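PDB 2IVF: ethylbenzene dehydrogenase alpha-subunit from Aromatoleum aromaticum, which is the molybdenum-containing alpha-subunit of a molybdopterin oxidoreductase and carries two molybdopterin guanine dinucleotides, a molybdenum atom and an iron-sulfur cluster. Local coordinates for residues 479-491 against 771-783. Sequence-based numbering, arbitrary orientation.
Sequences FAWAYSDDNMVYL and LSMGTGVSRYAHA
The ring of Y490 meets T775 at its edge: OG1 of T775 lies in the ring plane, 2.8 Å from Y490 OH. At the other end of the contact, CB of A482 comes to H782 ND1 at 3.6 Å, while one face of the imidazole carries the methyl CE of M773 over its centre, 4.0 Å above the plane. Within 479-491, CE2 of Y483 lies over one face of the W481 ring, toward its rim. The M773 chain is bent at chi2, and its CE also touches A482 CB, so the methionine tip packs against both the alanine and the imidazole. The carboxylate of D486 takes up T775 with two bonds to one oxygen. T775 N donates to the syn lone pair of D486 OD2 (2.8 Å), whereas T775 OG1 reaches the same D486 OD2 at 2.6 Å from 37° out of the carboxylate plane. With CG anti to the carbonyl carbon (chi1 -65°), D486 extends from the first turn of helix 486-493 to the loop ahead of helix 777-781. S484 OG steadies the other oxygen, OD1, which it meets from above the plane. In this molybdopterin oxidoreductase the contact joins a loop close to the metal centre to the turn and short helix at 771-783, some 280 residues further along the chain: the W481 side chain is about 6 Å from the molybdenum atom at nearest atoms and stacks on H236. G774 has positive phi, and its CA lies close against D486 OD2 and S484 OG. Between the two ends, S778 OG donates to Y483 O at 2.9 Å, tilted 19° from the carbonyl plane. One water donates to Y483 O and accepts from S778 N, bridging the same two residues, and a second links D486 OD1 to G776 N.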
ATOM      1  N   PHE A 479     -14.311 -14.390  -3.863  1.00 22.50           N
ATOM      2  CA  PHE A 479     -14.010 -12.986  -3.875  1.00 22.89           C
ATOM      3  C   PHE A 479     -14.880 -12.297  -2.818  1.00 23.77           C
ATOM      4  O   PHE A 479     -15.627 -12.960  -2.101  1.00 25.08           O
ATOM      5  CB  PHE A 479     -14.156 -12.347  -5.271  1.00 23.02           C
ATOM      6  CG  PHE A 479     -15.330 -12.849  -6.087  1.00 21.51           C
ATOM      7  CD1 PHE A 479     -16.646 -12.545  -5.752  1.00 21.72           C
ATOM      8  CD2 PHE A 479     -15.102 -13.574  -7.250  1.00 24.85           C
ATOM      9  CE1 PHE A 479     -17.690 -12.985  -6.547  1.00 23.41           C
ATOM     10  CE2 PHE A 479     -16.142 -14.003  -8.045  1.00 22.74           C
ATOM     11  CZ  PHE A 479     -17.432 -13.727  -7.689  1.00 23.78           C
ATOM     12  N   ALA A 480     -14.782 -10.971  -2.715  1.00 24.50           N
ATOM     13  CA  ALA A 480     -15.529 -10.211  -1.741  1.00 24.17           C
ATOM     14  C   ALA A 480     -16.266  -9.083  -2.448  1.00 24.45           C
ATOM     15  O   ALA A 480     -15.877  -7.931  -2.357  1.00 24.94           O
ATOM     16  CB  ALA A 480     -14.604  -9.658  -0.710  1.00 24.24           C
ATOM     17  N   TRP A 481     -17.362  -9.420  -3.112  1.00 25.30           N
ATOM     18  CA  TRP A 481     -18.042  -8.475  -3.976  1.00 26.29           C
ATOM     19  C   TRP A 481     -19.516  -8.348  -3.613  1.00 26.54           C
ATOM     20  O   TRP A 481     -20.315  -7.950  -4.421  1.00 25.92           O
ATOM     21  CB  TRP A 481     -17.859  -8.989  -5.395  1.00 28.79           C
ATOM     22  CG  TRP A 481     -17.884  -7.980  -6.457  1.00 30.78           C
ATOM     23  CD1 TRP A 481     -18.550  -8.064  -7.643  1.00 34.73           C
ATOM     24  CD2 TRP A 481     -17.191  -6.736  -6.476  1.00 33.69           C
ATOM     25  NE1 TRP A 481     -18.322  -6.940  -8.395  1.00 35.92           N
ATOM     26  CE2 TRP A 481     -17.490  -6.110  -7.695  1.00 34.63           C
ATOM     27  CE3 TRP A 481     -16.347  -6.089  -5.584  1.00 33.70           C
ATOM     28  CZ2 TRP A 481     -16.995  -4.884  -8.025  1.00 34.14           C
ATOM     29  CZ3 TRP A 481     -15.838  -4.864  -5.929  1.00 33.23           C
ATOM     30  CH2 TRP A 481     -16.161  -4.275  -7.133  1.00 35.14           C
ATOM     31  N   ALA A 482     -19.880  -8.778  -2.415  1.00 26.24           N
ATOM     32  CA  ALA A 482     -21.198  -8.527  -1.849  1.00 26.67           C
ATOM     33  C   ALA A 482     -21.075  -7.291  -0.957  1.00 28.24           C
ATOM     34  O   ALA A 482     -20.214  -7.225  -0.098  1.00 27.05           O
ATOM     35  CB  ALA A 482     -21.657  -9.718  -1.047  1.00 25.43           C
ATOM     36  N   TYR A 483     -21.928  -6.298  -1.166  1.00 28.08           N
ATOM     37  CA  TYR A 483     -21.915  -5.142  -0.280  1.00 30.42           C
ATOM     38  C   TYR A 483     -23.213  -4.368  -0.374  1.00 30.55           C
ATOM     39  O   TYR A 483     -23.927  -4.515  -1.357  1.00 28.58           O
ATOM     40  CB  TYR A 483     -20.755  -4.216  -0.635  1.00 32.74           C
ATOM     41  CG  TYR A 483     -20.592  -3.872  -2.109  1.00 34.88           C
ATOM     42  CD1 TYR A 483     -21.267  -2.792  -2.696  1.00 37.39           C
ATOM     43  CD2 TYR A 483     -19.706  -4.607  -2.908  1.00 35.88           C
ATOM     44  CE1 TYR A 483     -21.080  -2.480  -4.075  1.00 36.62           C
ATOM     45  CE2 TYR A 483     -19.507  -4.310  -4.259  1.00 36.98           C
ATOM     46  CZ  TYR A 483     -20.198  -3.262  -4.848  1.00 37.59           C
ATOM     47  OH  TYR A 483     -19.927  -3.040  -6.180  1.00 39.10           O
ATOM     48  N   SER A 484     -23.501  -3.568   0.646  1.00 30.81           N
ATOM     49  CA  SER A 484     -24.645  -2.687   0.601  1.00 31.39           C
ATOM     50  C   SER A 484     -24.143  -1.353   0.169  1.00 30.71           C
ATOM     51  O   SER A 484     -23.302  -0.771   0.845  1.00 31.80           O
ATOM     52  CB  SER A 484     -25.235  -2.481   1.971  1.00 31.61           C
ATOM     53  OG  SER A 484     -26.361  -1.630   1.859  1.00 35.21           O
ATOM     54  N   ASP A 485     -24.705  -0.829  -0.893  1.00 31.16           N
ATOM     55  CA  ASP A 485     -24.425   0.519  -1.290  1.00 30.18           C
ATOM     56  C   ASP A 485     -25.704   1.355  -1.184  1.00 29.20           C
ATOM     57  O   ASP A 485     -25.786   2.426  -1.745  1.00 26.88           O
ATOM     58  CB  ASP A 485     -23.820   0.527  -2.694  1.00 32.15           C
ATOM     59  CG  ASP A 485     -24.780   0.045  -3.760  1.00 35.37           C
ATOM     60  OD1 ASP A 485     -25.923  -0.369  -3.434  1.00 36.90           O
ATOM     61  OD2 ASP A 485     -24.359   0.078  -4.942  1.00 39.13           O
ATOM     62  N   ASP A 486     -26.665   0.883  -0.387  1.00 28.61           N
ATOM     63  CA  ASP A 486     -27.949   1.568  -0.218  1.00 28.06           C
ATOM     64  C   ASP A 486     -27.762   3.027   0.208  1.00 27.18           C
ATOM     65  O   ASP A 486     -28.470   3.940  -0.273  1.00 26.66           O
ATOM     66  CB  ASP A 486     -28.829   0.828   0.803  1.00 28.69           C
ATOM     67  CG  ASP A 486     -29.231  -0.563   0.332  1.00 29.42           C
ATOM     68  OD1 ASP A 486     -28.365  -1.257  -0.224  1.00 37.45           O
ATOM     69  OD2 ASP A 486     -30.383  -0.978   0.521  1.00 29.42           O
ATOM     70  N   ASN A 487     -26.790   3.240   1.092  1.00 26.60           N
ATOM     71  CA  ASN A 487     -26.552   4.585   1.646  1.00 26.83           C
ATOM     72  C   ASN A 487     -26.237   5.591   0.545  1.00 26.48           C
ATOM     73  O   ASN A 487     -26.695   6.717   0.593  1.00 27.12           O
ATOM     74  CB  ASN A 487     -25.465   4.590   2.735  1.00 25.72           C
ATOM     75  CG  ASN A 487     -24.146   4.028   2.268  1.00 27.69           C
ATOM     76  OD1 ASN A 487     -24.096   2.952   1.689  1.00 32.58           O
ATOM     77  ND2 ASN A 487     -23.067   4.767   2.489  1.00 27.85           N
ATOM     78  N   MET A 488     -25.510   5.141  -0.473  1.00 26.39           N
ATOM     79  CA  MET A 488     -25.179   5.977  -1.612  1.00 27.32           C
ATOM     80  C   MET A 488     -26.297   6.040  -2.628  1.00 26.80           C
ATOM     81  O   MET A 488     -26.660   7.150  -3.091  1.00 27.82           O
ATOM     82  CB  MET A 488     -23.913   5.464  -2.266  1.00 26.12           C
ATOM     83  CG  MET A 488     -22.729   5.752  -1.449  1.00 28.65           C
ATOM     84  SD  MET A 488     -21.268   5.077  -2.211  1.00 29.24           S
ATOM     85  CE  MET A 488     -21.171   3.447  -1.475  1.00 32.73           C
ATOM     86  N   VAL A 489     -26.890   4.901  -2.991  1.00 26.34           N
ATOM     87  CA  VAL A 489     -27.871   4.982  -4.092  1.00 27.48           C
ATOM     88  C   VAL A 489     -29.177   5.627  -3.678  1.00 26.74           C
ATOM     89  O   VAL A 489     -29.747   6.335  -4.472  1.00 27.20           O
ATOM     90  CB  VAL A 489     -28.093   3.660  -4.859  1.00 27.85           C
ATOM     91  CG1 VAL A 489     -26.739   2.990  -5.183  1.00 31.60           C
ATOM     92  CG2 VAL A 489     -28.969   2.748  -4.074  1.00 32.43           C
ATOM     93  N   TYR A 490     -29.669   5.434  -2.460  1.00 26.48           N
ATOM     94  CA  TYR A 490     -30.884   6.176  -2.033  1.00 26.07           C
ATOM     95  C   TYR A 490     -30.614   7.670  -1.856  1.00 25.34           C
ATOM     96  O   TYR A 490     -31.448   8.530  -2.228  1.00 25.34           O
ATOM     97  CB  TYR A 490     -31.489   5.612  -0.746  1.00 26.79           C
ATOM     98  CG  TYR A 490     -32.173   4.287  -0.912  1.00 26.80           C
ATOM     99  CD1 TYR A 490     -33.513   4.218  -1.261  1.00 27.86           C
ATOM    100  CD2 TYR A 490     -31.495   3.104  -0.700  1.00 27.23           C
ATOM    101  CE1 TYR A 490     -34.146   2.990  -1.411  1.00 29.71           C
ATOM    102  CE2 TYR A 490     -32.099   1.893  -0.868  1.00 27.32           C
ATOM    103  CZ  TYR A 490     -33.412   1.829  -1.201  1.00 28.18           C
ATOM    104  OH  TYR A 490     -34.040   0.617  -1.369  1.00 29.09           O
ATOM    105  N   LEU A 491     -29.461   7.999  -1.293  1.00 24.96           N
ATOM    106  CA  LEU A 491     -29.056   9.394  -1.218  1.00 24.33           C
ATOM    107  C   LEU A 491     -29.018   9.998  -2.619  1.00 23.93           C
ATOM    108  O   LEU A 491     -29.391  11.143  -2.816  1.00 22.37           O
ATOM    109  CB  LEU A 491     -27.708   9.524  -0.546  1.00 24.85           C
ATOM    110  CG  LEU A 491     -27.210  10.942  -0.354  1.00 24.65           C
ATOM    111  CD1 LEU A 491     -28.130  11.692   0.559  1.00 24.06           C
ATOM    112  CD2 LEU A 491     -25.779  10.910   0.215  1.00 22.93           C
ATOM    113  N   LEU A 771     -25.585  -5.577   9.302  1.00 22.87           N
ATOM    114  CA  LEU A 771     -26.462  -6.681   9.648  1.00 23.36           C
ATOM    115  C   LEU A 771     -27.148  -7.311   8.431  1.00 23.57           C
ATOM    116  O   LEU A 771     -27.895  -8.281   8.548  1.00 23.58           O
ATOM    117  CB  LEU A 771     -27.507  -6.209  10.636  1.00 24.05           C
ATOM    118  CG  LEU A 771     -26.933  -5.620  11.928  1.00 25.52           C
ATOM    119  CD1 LEU A 771     -28.078  -5.172  12.799  1.00 27.52           C
ATOM    120  CD2 LEU A 771     -26.085  -6.687  12.633  1.00 28.50           C
ATOM    121  N   SER A 772     -26.919  -6.733   7.280  1.00 23.41           N
ATOM    122  CA  SER A 772     -27.479  -7.277   6.039  1.00 24.73           C
ATOM    123  C   SER A 772     -26.808  -6.613   4.845  1.00 24.71           C
ATOM    124  O   SER A 772     -26.053  -5.653   5.012  1.00 23.63           O
ATOM    125  CB  SER A 772     -28.978  -7.047   5.957  1.00 25.80           C
ATOM    126  OG  SER A 772     -29.259  -5.770   5.493  1.00 27.90           O
ATOM    127  N   MET A 773     -27.086  -7.149   3.651  1.00 23.66           N
ATOM    128  CA  MET A 773     -26.574  -6.606   2.421  1.00 24.87           C
ATOM    129  C   MET A 773     -27.499  -5.517   1.837  1.00 25.01           C
ATOM    130  O   MET A 773     -27.296  -5.094   0.687  1.00 26.57           O
ATOM    131  CB  MET A 773     -26.402  -7.744   1.372  1.00 24.80           C
ATOM    132  CG  MET A 773     -25.339  -8.793   1.660  1.00 25.56           C
ATOM    133  SD  MET A 773     -23.736  -8.106   1.872  1.00 28.69           S
ATOM    134  CE  MET A 773     -22.892  -9.506   2.594  1.00 28.44           C
ATOM    135  N   GLY A 774     -28.481  -5.070   2.603  1.00 25.08           N
ATOM    136  CA  GLY A 774     -29.382  -4.006   2.171  1.00 24.07           C
ATOM    137  C   GLY A 774     -30.386  -4.536   1.177  1.00 24.11           C
ATOM    138  O   GLY A 774     -30.747  -5.695   1.234  1.00 23.18           O
ATOM    139  N   THR A 775     -30.810  -3.693   0.234  1.00 23.94           N
ATOM    140  CA  THR A 775     -31.956  -4.000  -0.635  1.00 23.68           C
ATOM    141  C   THR A 775     -31.547  -4.130  -2.111  1.00 24.08           C
ATOM    142  O   THR A 775     -32.404  -4.363  -2.965  1.00 24.49           O
ATOM    143  CB  THR A 775     -33.031  -2.897  -0.520  1.00 24.01           C
ATOM    144  OG1 THR A 775     -32.456  -1.636  -0.860  1.00 23.17           O
ATOM    145  CG2 THR A 775     -33.608  -2.826   0.870  1.00 23.97           C
ATOM    146  N   GLY A 776     -30.259  -3.975  -2.407  1.00 23.46           N
ATOM    147  CA  GLY A 776     -29.777  -3.947  -3.798  1.00 24.06           C
ATOM    148  C   GLY A 776     -29.412  -5.343  -4.228  1.00 24.08           C
ATOM    149  O   GLY A 776     -29.794  -6.322  -3.586  1.00 24.42           O
ATOM    150  N   VAL A 777     -28.639  -5.434  -5.303  1.00 24.86           N
ATOM    151  CA  VAL A 777     -28.371  -6.715  -5.945  1.00 24.23           C
ATOM    152  C   VAL A 777     -27.720  -7.681  -4.984  1.00 24.39           C
ATOM    153  O   VAL A 777     -28.084  -8.838  -4.956  1.00 24.39           O
ATOM    154  CB  VAL A 777     -27.482  -6.547  -7.216  1.00 25.09           C
ATOM    155  CG1 VAL A 777     -27.201  -7.907  -7.842  1.00 26.07           C
ATOM    156  CG2 VAL A 777     -28.169  -5.634  -8.224  1.00 23.83           C
ATOM    157  N   SER A 778     -26.779  -7.202  -4.179  1.00 24.68           N
ATOM    158  CA  SER A 778     -26.059  -8.078  -3.253  1.00 25.16           C
ATOM    159  C   SER A 778     -26.962  -8.888  -2.337  1.00 25.71           C
ATOM    160  O   SER A 778     -26.621  -9.987  -1.935  1.00 26.61           O
ATOM    161  CB  SER A 778     -25.104  -7.267  -2.390  1.00 24.55           C
ATOM    162  OG  SER A 778     -24.005  -6.788  -3.105  1.00 23.05           O
ATOM    163  N   ARG A 779     -28.073  -8.306  -1.925  1.00 25.94           N
ATOM    164  CA  ARG A 779     -28.961  -8.973  -1.025  1.00 26.68           C
ATOM    165  C   ARG A 779     -29.365 -10.326  -1.597  1.00 25.97           C
ATOM    166  O   ARG A 779     -29.490 -11.289  -0.844  1.00 25.40           O
ATOM    167  CB  ARG A 779     -30.206  -8.142  -0.762  1.00 27.24           C
ATOM    168  CG  ARG A 779     -31.170  -8.849   0.117  1.00 28.48           C
ATOM    169  CD  ARG A 779     -32.485  -8.176   0.199  1.00 33.08           C
ATOM    170  NE  ARG A 779     -33.329  -8.755   1.258  1.00 37.20           N
ATOM    171  CZ  ARG A 779     -33.108  -8.630   2.578  1.00 42.07           C
ATOM    172  NH1 ARG A 779     -32.041  -7.958   3.063  1.00 41.46           N
ATOM    173  NH2 ARG A 779     -33.968  -9.190   3.439  1.00 43.58           N
ATOM    174  N   TYR A 780     -29.543 -10.393  -2.926  1.00 24.26           N
ATOM    175  CA  TYR A 780     -30.011 -11.604  -3.571  1.00 24.27           C
ATOM    176  C   TYR A 780     -28.854 -12.365  -4.179  1.00 22.78           C
ATOM    177  O   TYR A 780     -28.824 -13.578  -4.041  1.00 23.91           O
ATOM    178  CB  TYR A 780     -31.045 -11.292  -4.648  1.00 24.32           C
ATOM    179  CG  TYR A 780     -32.146 -10.444  -4.114  1.00 26.50           C
ATOM    180  CD1 TYR A 780     -33.165 -11.001  -3.365  1.00 26.09           C
ATOM    181  CD2 TYR A 780     -32.138  -9.066  -4.303  1.00 29.28           C
ATOM    182  CE1 TYR A 780     -34.171 -10.213  -2.848  1.00 26.68           C
ATOM    183  CE2 TYR A 780     -33.145  -8.261  -3.777  1.00 27.89           C
ATOM    184  CZ  TYR A 780     -34.151  -8.842  -3.051  1.00 27.25           C
ATOM    185  OH  TYR A 780     -35.136  -8.031  -2.499  1.00 28.07           O
ATOM    186  N   ALA A 781     -27.881 -11.657  -4.767  1.00 22.84           N
ATOM    187  CA  ALA A 781     -26.776 -12.301  -5.456  1.00 22.43           C
ATOM    188  C   ALA A 781     -25.978 -13.153  -4.459  1.00 23.00           C
ATOM    189  O   ALA A 781     -25.569 -14.276  -4.755  1.00 23.08           O
ATOM    190  CB  ALA A 781     -25.843 -11.274  -6.127  1.00 20.82           C
ATOM    191  N   HIS A 782     -25.704 -12.545  -3.303  1.00 22.00           N
ATOM    192  CA  HIS A 782     -24.852 -13.131  -2.297  1.00 22.46           C
ATOM    193  C   HIS A 782     -25.418 -14.494  -1.856  1.00 22.01           C
ATOM    194  O   HIS A 782     -24.664 -15.406  -1.431  1.00 20.14           O
ATOM    195  CB  HIS A 782     -24.688 -12.136  -1.142  1.00 22.60           C
ATOM    196  CG  HIS A 782     -23.964 -12.697   0.031  1.00 20.67           C
ATOM    197  ND1 HIS A 782     -22.613 -12.986   0.016  1.00 22.20           N
ATOM    198  CD2 HIS A 782     -24.428 -13.079   1.242  1.00 21.48           C
ATOM    199  CE1 HIS A 782     -22.281 -13.494   1.191  1.00 23.32           C
ATOM    200  NE2 HIS A 782     -23.370 -13.593   1.939  1.00 19.69           N
ATOM    201  N   ALA A 783     -26.743 -14.588  -1.917  1.00 21.62           N
ATOM    202  CA  ALA A 783     -27.514 -15.784  -1.726  1.00 22.37           C
ATOM    203  C   ALA A 783     -27.223 -16.462  -0.375  1.00 23.12           C
ATOM    204  O   ALA A 783     -26.988 -17.676  -0.289  1.00 22.66           O
ATOM    205  CB  ALA A 783     -27.342 -16.730  -2.929  1.00 22.53           C
TER
HETATM  206  O   HOH W   1     -25.802  -4.305  -3.370  1.00 32.91           O
HETATM  207  O   HOH W   2     -27.659  -3.578  -1.149  1.00 24.84           O